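Side-chain contacts in putative riboflavin biosynthesis protein (Shewanella loihica, PDB 3KY8), which probably acts as a reductase of riboflavin biosynthesis, on 5-amino-6-(5-phosphoribosylamino)uracil: residues A27-L30 against D31-A35; V47-P50 against N51-T55; G134-T137 against I138-L142. One frame throughout, in Å; residues are numbered along the deposited sequence.

Interaction 1. Residues A27-L30 against D31-A35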
loop_
_atom_site.group_PDB
_atom_site.type_symbol
_atom_site.label_atom_id
_atom_site.label_comp_id
_atom_site.label_asym_id
_atom_site.label_seq_id
_atom_site.Cartn_x
_atom_site.Cartn_y
_atom_site.Cartn_z
ATOM N N ALA A 27 -9.981 -5.039 -1.067
ATOM C CA ALA A 27 -9.307 -5.189 0.212
ATOM C C ALA A 27 -7.874 -5.564 -0.111
ATOM O O ALA A 27 -7.628 -6.421 -0.939
ATOM C CB ALA A 27 -9.960 -6.284 1.022
ATOM N N THR A 28 -6.935 -4.912 0.551
ATOM C CA THR A 28 -5.514 -5.222 0.435
ATOM C C THR A 28 -4.892 -5.390 1.832
ATOM O O THR A 28 -5.351 -4.819 2.830
ATOM C CB THR A 28 -4.793 -4.068 -0.361
ATOM O OG1 THR A 28 -3.421 -4.367 -0.505
ATOM C CG2 THR A 28 -4.863 -2.771 0.358
ATOM N N SER A 29 -3.811 -6.144 1.887
ATOM C CA SER A 29 -2.947 -6.161 3.051
ATOM C C SER A 29 -2.165 -4.858 3.134
ATOM O O SER A 29 -2.185 -4.024 2.214
ATOM C CB SER A 29 -1.996 -7.347 2.999
ATOM O OG SER A 29 -1.044 -7.173 1.952
ATOM N N LEU A 30 -1.467 -4.689 4.254
ATOM C CA LEU A 30 -0.726 -3.455 4.495
ATOM C C LEU A 30 0.319 -3.289 3.393
ATOM O O LEU A 30 0.545 -2.198 2.894
ATOM C CB LEU A 30 -0.109 -3.487 5.908
ATOM C CG LEU A 30 0.770 -2.344 6.401
ATOM C CD1 LEU A 30 0.341 -0.973 5.860
ATOM C CD2 LEU A 30 0.746 -2.428 7.927
ATOM N N ASP A 31 0.909 -4.422 3.009
ATOM C CA ASP A 31 1.924 -4.512 1.978
ATOM C C ASP A 31 1.443 -4.744 0.526
ATOM O O ASP A 31 2.223 -5.032 -0.354
ATOM C CB ASP A 31 3.028 -5.482 2.384
ATOM C CG ASP A 31 2.558 -6.865 2.823
ATOM O OD1 ASP A 31 1.364 -7.222 3.051
ATOM O OD2 ASP A 31 3.508 -7.643 2.990
ATOM N N GLY A 32 0.156 -4.586 0.296
ATOM C CA GLY A 32 -0.353 -4.418 -1.038
ATOM C C GLY A 32 -0.821 -5.641 -1.768
ATOM O O GLY A 32 -0.971 -5.579 -2.982
ATOM N N TYR A 33 -0.999 -6.745 -1.045
ATOM C CA TYR A 33 -1.497 -7.990 -1.619
ATOM C C TYR A 33 -3.006 -8.146 -1.453
ATOM O O TYR A 33 -3.560 -7.835 -0.414
ATOM C CB TYR A 33 -0.829 -9.171 -0.960
ATOM C CG TYR A 33 0.670 -9.145 -1.113
ATOM C CD1 TYR A 33 1.252 -9.460 -2.330
ATOM C CD2 TYR A 33 1.493 -8.772 -0.068
ATOM C CE1 TYR A 33 2.618 -9.447 -2.502
ATOM C CE2 TYR A 33 2.867 -8.730 -0.238
ATOM C CZ TYR A 33 3.419 -9.089 -1.462
ATOM O OH TYR A 33 4.796 -9.100 -1.664
ATOM N N ILE A 34 -3.622 -8.724 -2.471
ATOM C CA ILE A 34 -5.049 -8.976 -2.489
ATOM C C ILE A 34 -5.412 -10.456 -2.260
ATOM O O ILE A 34 -6.564 -10.774 -2.010
ATOM C CB ILE A 34 -5.662 -8.379 -3.773
ATOM C CG1 ILE A 34 -5.227 -9.118 -5.044
ATOM C CG2 ILE A 34 -5.281 -6.937 -3.821
ATOM C CD1 ILE A 34 -5.971 -8.672 -6.338
ATOM N N ALA A 35 -4.424 -11.346 -2.359
ATOM C CA ALA A 35 -4.533 -12.705 -1.879
ATOM C C ALA A 35 -3.176 -13.103 -1.286
ATOM O O ALA A 35 -2.160 -12.503 -1.606
ATOM C CB ALA A 35 -4.943 -13.671 -3.036
HETATM O O HOH W 1 -8.612 -8.814 -1.685
#
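Ser29 and Asp31 are joined across the turn that follows strand 21-29. Ser29 OG gives its proton to Asp31 OD1 at 2.6 Å, arriving on the anti side of the carboxylate and 28° out of its plane. The same oxygen accepts the backbone N-H of Tyr33, with 3.0 Å between Tyr33 N and Ser29 OG, and this double duty fixes the rotation of the hydroxyl. The torsion chi1 of 69° sets OG between the backbone N and the carbonyl carbon of Ser29, which turns it toward Asp31 OD1 and Tyr33 N. It also brings OG to the edge of the Tyr33 ring, near the ring plane.

The backbone beneath is a type I turn from Ser29 to Gly32, closed by Gly32 N on Ser29 O at 3.1 Å. Gly32 takes left-handed backbone angles that suit glycine, and Ser29 N returns a bond of 2.9 Å to Tyr33 O. This is consistent with a type I turn followed by a G1 beta bulge, although the chain turns away again at Ile34.

Thr28 adds a second hydroxyl contact to the turn. Its OG1, swung opposite its own backbone N (chi1 -179°), donates to Ser29 O in the carbonyl plane, on a lone pair, while Gly32 N comes from above that plane. The hydroxyl is pressed close to Gly32, 3.1 Å from OG1 to Gly32 CA. Both carboxylate oxygens of Asp31 have further partners, OD1 taking Leu159 N and OD2 taking Gly160 N, so the aspartate ties the turn to the loop after strand 149-158. Farther back, a water donates to both Ala27 O and Ile34 O, bridging the two limbs where they spread apart.

Interaction 2. Residues V47-P50 against N51-T55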
loop_
_atom_site.group_PDB
_atom_site.type_symbol
_atom_site.label_atom_id
_atom_site.label_comp_id
_atom_site.label_asym_id
_atom_site.label_seq_id
_atom_site.Cartn_x
_atom_site.Cartn_y
_atom_site.Cartn_z
ATOM N N VAL A 47 -9.476 -9.443 11.204
ATOM C CA VAL A 47 -10.219 -8.402 11.899
ATOM C C VAL A 47 -11.643 -8.926 12.152
ATOM O O VAL A 47 -12.286 -9.379 11.231
ATOM C CB VAL A 47 -10.207 -7.125 11.034
ATOM C CG1 VAL A 47 -11.361 -6.211 11.362
ATOM C CG2 VAL A 47 -8.851 -6.423 11.207
ATOM N N PRO A 48 -12.137 -8.855 13.405
ATOM C CA PRO A 48 -13.500 -9.341 13.713
ATOM C C PRO A 48 -14.598 -8.472 13.089
ATOM O O PRO A 48 -14.450 -7.266 13.064
ATOM C CB PRO A 48 -13.576 -9.240 15.247
ATOM C CG PRO A 48 -12.616 -8.166 15.605
ATOM C CD PRO A 48 -11.480 -8.279 14.598
ATOM N N ASN A 49 -15.653 -9.099 12.565
ATOM C CA ASN A 49 -16.848 -8.393 12.099
ATOM C C ASN A 49 -18.059 -9.208 12.508
ATOM O O ASN A 49 -18.837 -9.690 11.662
ATOM C CB ASN A 49 -16.822 -8.129 10.581
ATOM C CG ASN A 49 -17.949 -7.183 10.115
ATOM O OD1 ASN A 49 -18.664 -6.575 10.928
ATOM N ND2 ASN A 49 -18.109 -7.060 8.794
ATOM N N PRO A 50 -18.232 -9.370 13.815
ATOM C CA PRO A 50 -19.318 -10.213 14.307
ATOM C C PRO A 50 -20.690 -9.749 13.854
ATOM O O PRO A 50 -21.533 -10.571 13.562
ATOM C CB PRO A 50 -19.203 -10.102 15.845
ATOM C CG PRO A 50 -18.307 -8.923 16.094
ATOM C CD PRO A 50 -17.431 -8.792 14.901
ATOM N N ASN A 51 -20.904 -8.440 13.799
ATOM C CA ASN A 51 -22.241 -7.908 13.532
ATOM C C ASN A 51 -22.501 -7.685 12.066
ATOM O O ASN A 51 -23.476 -7.042 11.748
ATOM C CB ASN A 51 -22.490 -6.606 14.295
ATOM C CG ASN A 51 -22.436 -6.795 15.764
ATOM O OD1 ASN A 51 -21.727 -6.083 16.479
ATOM N ND2 ASN A 51 -23.190 -7.751 16.244
ATOM N N ASN A 52 -21.649 -8.247 11.202
ATOM C CA ASN A 52 -21.821 -8.215 9.755
ATOM C C ASN A 52 -21.981 -6.802 9.200
ATOM O O ASN A 52 -22.756 -6.569 8.281
ATOM C CB ASN A 52 -22.960 -9.133 9.277
ATOM C CG ASN A 52 -22.793 -10.589 9.736
ATOM O OD1 ASN A 52 -23.650 -11.140 10.412
ATOM N ND2 ASN A 52 -21.687 -11.189 9.388
ATOM N N VAL A 53 -21.177 -5.878 9.725
ATOM C CA VAL A 53 -21.207 -4.491 9.286
ATOM C C VAL A 53 -20.785 -4.395 7.819
ATOM O O VAL A 53 -19.829 -5.058 7.376
ATOM C CB VAL A 53 -20.317 -3.589 10.173
ATOM C CG1 VAL A 53 -20.284 -2.157 9.628
ATOM C CG2 VAL A 53 -20.813 -3.599 11.606
ATOM N N ASP A 54 -21.548 -3.608 7.059
ATOM C CA ASP A 54 -21.300 -3.397 5.638
ATOM C C ASP A 54 -20.298 -2.253 5.552
ATOM O O ASP A 54 -20.416 -1.255 6.270
ATOM C CB ASP A 54 -22.604 -3.032 4.897
ATOM C CG ASP A 54 -22.382 -2.833 3.392
ATOM O OD1 ASP A 54 -22.121 -3.835 2.672
ATOM O OD2 ASP A 54 -22.446 -1.675 2.933
ATOM N N THR A 55 -19.280 -2.411 4.726
ATOM C CA THR A 55 -18.323 -1.351 4.533
ATOM C C THR A 55 -18.263 -0.848 3.086
ATOM O O THR A 55 -17.193 -0.506 2.619
ATOM C CB THR A 55 -16.903 -1.807 4.960
ATOM O OG1 THR A 55 -16.563 -3.002 4.257
ATOM C CG2 THR A 55 -16.857 -2.044 6.472
HETATM O O HOH W 2 -19.127 -6.074 13.623
HETATM O O HOH W 3 -20.964 -12.943 12.074
#
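Asn49 reaches across the bend with its whole amide and pairs with the backbone of Val53 at two points. Its OD1 accepts Val53 N at 2.9 Å, the donor tilted 22° from the plane of the side-chain carbonyl. Its ND2 donates to Val53 O at 3.0 Å, in the plane of that peptide carbonyl and on a lone pair. This second acceptor also lies close to the Asn49 amide plane, so the flat group is held against turning. The extended first torsion, with CG swung away from the backbone N (chi1 -170°), carries the amide forward to Val53, whose CB rests 3.5 Å from Asn49 OD1.

Between these two residues the chain makes a type I beta turn, Asn49 to Asn52, closed by a 3.2 Å bond from Asn52 N to Asn49 O. Asn52 then adopts left-handed helical backbone angles, which swing Val53 back to face the asparagine.

The whole contact lies at the surface, but the directly bonded Asn49-Val53 pair is tighter than the turn itself, where two waters join parts of the chain. One donates to Asn49 OD1, which thus accepts from both Val53 N and this water, and goes on to accept from Asn51 N. The other donates to Pro50 O and makes only a weak bond with Asn52 ND2. Inward, Asn49 and Val53 both lean on Leu184. An alanine in place of Asn49 would probably leave Val53 N and Val53 O without their mates inside the bend and set the stretch after the turn free to move.

In this loop, which precedes helix 57-63, one side-chain amide pairs with both the N-H and the C=O of a single residue, which suggests that polar pairing probably contributes more than apolar burial to the shape of the bend.

Interaction 3. Residues G134-T137 against I138-L142. With SO4 (sulfate ion), chain E.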
loop_
_atom_site.group_PDB
_atom_site.type_symbol
_atom_site.label_atom_id
_atom_site.label_comp_id
_atom_site.label_asym_id
_atom_site.label_seq_id
_atom_site.Cartn_x
_atom_site.Cartn_y
_atom_site.Cartn_z
ATOM N N GLY A 134 -9.980 -7.505 -9.911
ATOM C CA GLY A 134 -8.920 -8.405 -10.302
ATOM C C GLY A 134 -7.647 -7.618 -10.484
ATOM O O GLY A 134 -7.659 -6.589 -11.131
ATOM N N GLY A 135 -6.549 -8.156 -9.964
ATOM C CA GLY A 135 -5.239 -7.528 -10.009
ATOM C C GLY A 135 -4.693 -7.266 -11.391
ATOM O O GLY A 135 -4.249 -6.157 -11.674
ATOM N N VAL A 136 -4.714 -8.273 -12.253
ATOM C CA VAL A 136 -4.216 -8.098 -13.602
ATOM C C VAL A 136 -5.096 -7.105 -14.346
ATOM O O VAL A 136 -4.584 -6.282 -15.062
ATOM C CB VAL A 136 -4.041 -9.432 -14.377
ATOM C CG1 VAL A 136 -3.450 -9.206 -15.838
ATOM C CG2 VAL A 136 -3.107 -10.366 -13.575
ATOM N N THR A 137 -6.406 -7.179 -14.156
ATOM C CA THR A 137 -7.353 -6.307 -14.854
ATOM C C THR A 137 -7.167 -4.885 -14.412
ATOM O O THR A 137 -7.038 -3.999 -15.246
ATOM C CB THR A 137 -8.837 -6.768 -14.643
ATOM O OG1 THR A 137 -8.961 -8.139 -15.045
ATOM C CG2 THR A 137 -9.804 -5.950 -15.467
ATOM N N ILE A 138 -7.114 -4.663 -13.104
ATOM C CA ILE A 138 -6.869 -3.324 -12.541
ATOM C C ILE A 138 -5.532 -2.768 -13.038
ATOM O O ILE A 138 -5.429 -1.630 -13.523
ATOM C CB ILE A 138 -6.914 -3.356 -10.957
ATOM C CG1 ILE A 138 -8.344 -3.686 -10.480
ATOM C CG2 ILE A 138 -6.417 -2.014 -10.333
ATOM C CD1 ILE A 138 -8.413 -4.077 -8.980
ATOM N N GLN A 139 -4.501 -3.599 -12.977
ATOM C CA GLN A 139 -3.175 -3.196 -13.461
ATOM C C GLN A 139 -3.238 -2.772 -14.914
ATOM O O GLN A 139 -2.685 -1.730 -15.284
ATOM C CB GLN A 139 -2.165 -4.299 -13.230
ATOM C CG GLN A 139 -1.775 -4.381 -11.744
ATOM C CD GLN A 139 -1.130 -5.677 -11.371
ATOM O OE1 GLN A 139 -0.412 -6.235 -12.161
ATOM N NE2 GLN A 139 -1.404 -6.177 -10.154
ATOM N N ASN A 140 -3.964 -3.530 -15.722
ATOM C CA ASN A 140 -4.115 -3.215 -17.140
ATOM C C ASN A 140 -4.892 -1.936 -17.424
ATOM O O ASN A 140 -4.479 -1.155 -18.296
ATOM C CB ASN A 140 -4.681 -4.412 -17.913
ATOM C CG ASN A 140 -3.637 -5.484 -18.143
ATOM O OD1 ASN A 140 -2.438 -5.211 -18.184
ATOM N ND2 ASN A 140 -4.082 -6.699 -18.287
ATOM N N PHE A 141 -5.973 -1.715 -16.682
ATOM C CA PHE A 141 -6.688 -0.430 -16.691
ATOM C C PHE A 141 -5.783 0.776 -16.342
ATOM O O PHE A 141 -5.744 1.771 -17.082
ATOM C CB PHE A 141 -7.924 -0.466 -15.772
ATOM C CG PHE A 141 -9.169 -1.002 -16.445
ATOM C CD1 PHE A 141 -9.246 -2.337 -16.838
ATOM C CD2 PHE A 141 -10.273 -0.189 -16.646
ATOM C CE1 PHE A 141 -10.391 -2.838 -17.463
ATOM C CE2 PHE A 141 -11.408 -0.681 -17.296
ATOM C CZ PHE A 141 -11.461 -2.025 -17.691
ATOM N N LEU A 142 -5.031 0.644 -15.261
ATOM C CA LEU A 142 -4.075 1.657 -14.827
ATOM C C LEU A 142 -2.988 1.949 -15.839
ATOM O O LEU A 142 -2.614 3.141 -15.979
ATOM C CB LEU A 142 -3.473 1.287 -13.473
ATOM C CG LEU A 142 -4.441 1.382 -12.276
ATOM C CD1 LEU A 142 -3.858 0.753 -10.962
ATOM C CD2 LEU A 142 -4.785 2.819 -12.101
HETATM S S SO4 E . -7.464 -11.002 -12.760
HETATM O O1 SO4 E . -6.237 -10.982 -12.012
HETATM O O2 SO4 E . -7.321 -11.852 -13.910
HETATM O O3 SO4 E . -7.732 -9.674 -13.293
HETATM O O4 SO4 E . -8.524 -11.441 -11.888
#
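The ring of Phe141 meets Thr137 one helical turn back. Thr137 O lies at the ring edge, near its plane, 3.2 Å from Phe141 CD1, while the Thr137 methyl CG2 comes to 3.7 Å from Phe141 CE1, the two side chains running alongside each other. Ile132 of strand 129-133 and Leu115 and Ile119 of helix 115-124 pack against the Phe141 side chain, which is buried. Thr137 and Phe141 belong to helix 135-143, which follows strand 129-133 through the N-cap Gly134.

The other flat groups lie over backbone carbonyls. Val136 O sits under the face of the Asn140 amide, 3.3 Å from Asn140 CG, and Asn140 ND2 lies beside Val136 CG1. The Gln139 side chain passes over Gly135 O, with CG only 3.0 Å from it, and its NE2 finds its hydrogen-bond partner in Leu165 O. Ile138 folds back in the same way, placing CG1 at 3.1 Å from Gly134 O and its side chain against Val24 and Ile26 of strand 21-29.

A sulfate, probably from the crystallisation liquor, sits at the helix N terminus, a common anion site that may mark where a phosphate group binds. Gly134 suits this spot: its backbone angles call for glycine, and a CB there would run into the ion. Val136 N donates to sulfate O1, and Thr73 OG1 adds another bond to the ion. With OG1 of Thr137 beside its own backbone N (chi1 -55°), hydroxyl and amide converge on one oxygen: sulfate O3 lies 3.0 Å from Thr137 N and 2.6 Å from Thr137 OG1.

In the fold
From the N terminus, interaction 1 comes first, reversing the chain at the end of the central strand 21-29 and fastening the turn to strand 149-158 and the loop after it. Interaction 2 follows in the loop leading to helix 57-63, at the surface, its centre about 18 Å from that of interaction 1. Interaction 3 opens helix 135-143, beyond strand 129-133, a neighbour of strand 21-29 in the sheet. All three lie in series; none nests or crosses. Interactions 1 and 3 touch where Ile34 CD1 packs 3.7 Å from Gly135 N, whereas interactions 2 and 3 lie on opposite sides of the chain's centre, about 27 Å apart between centres.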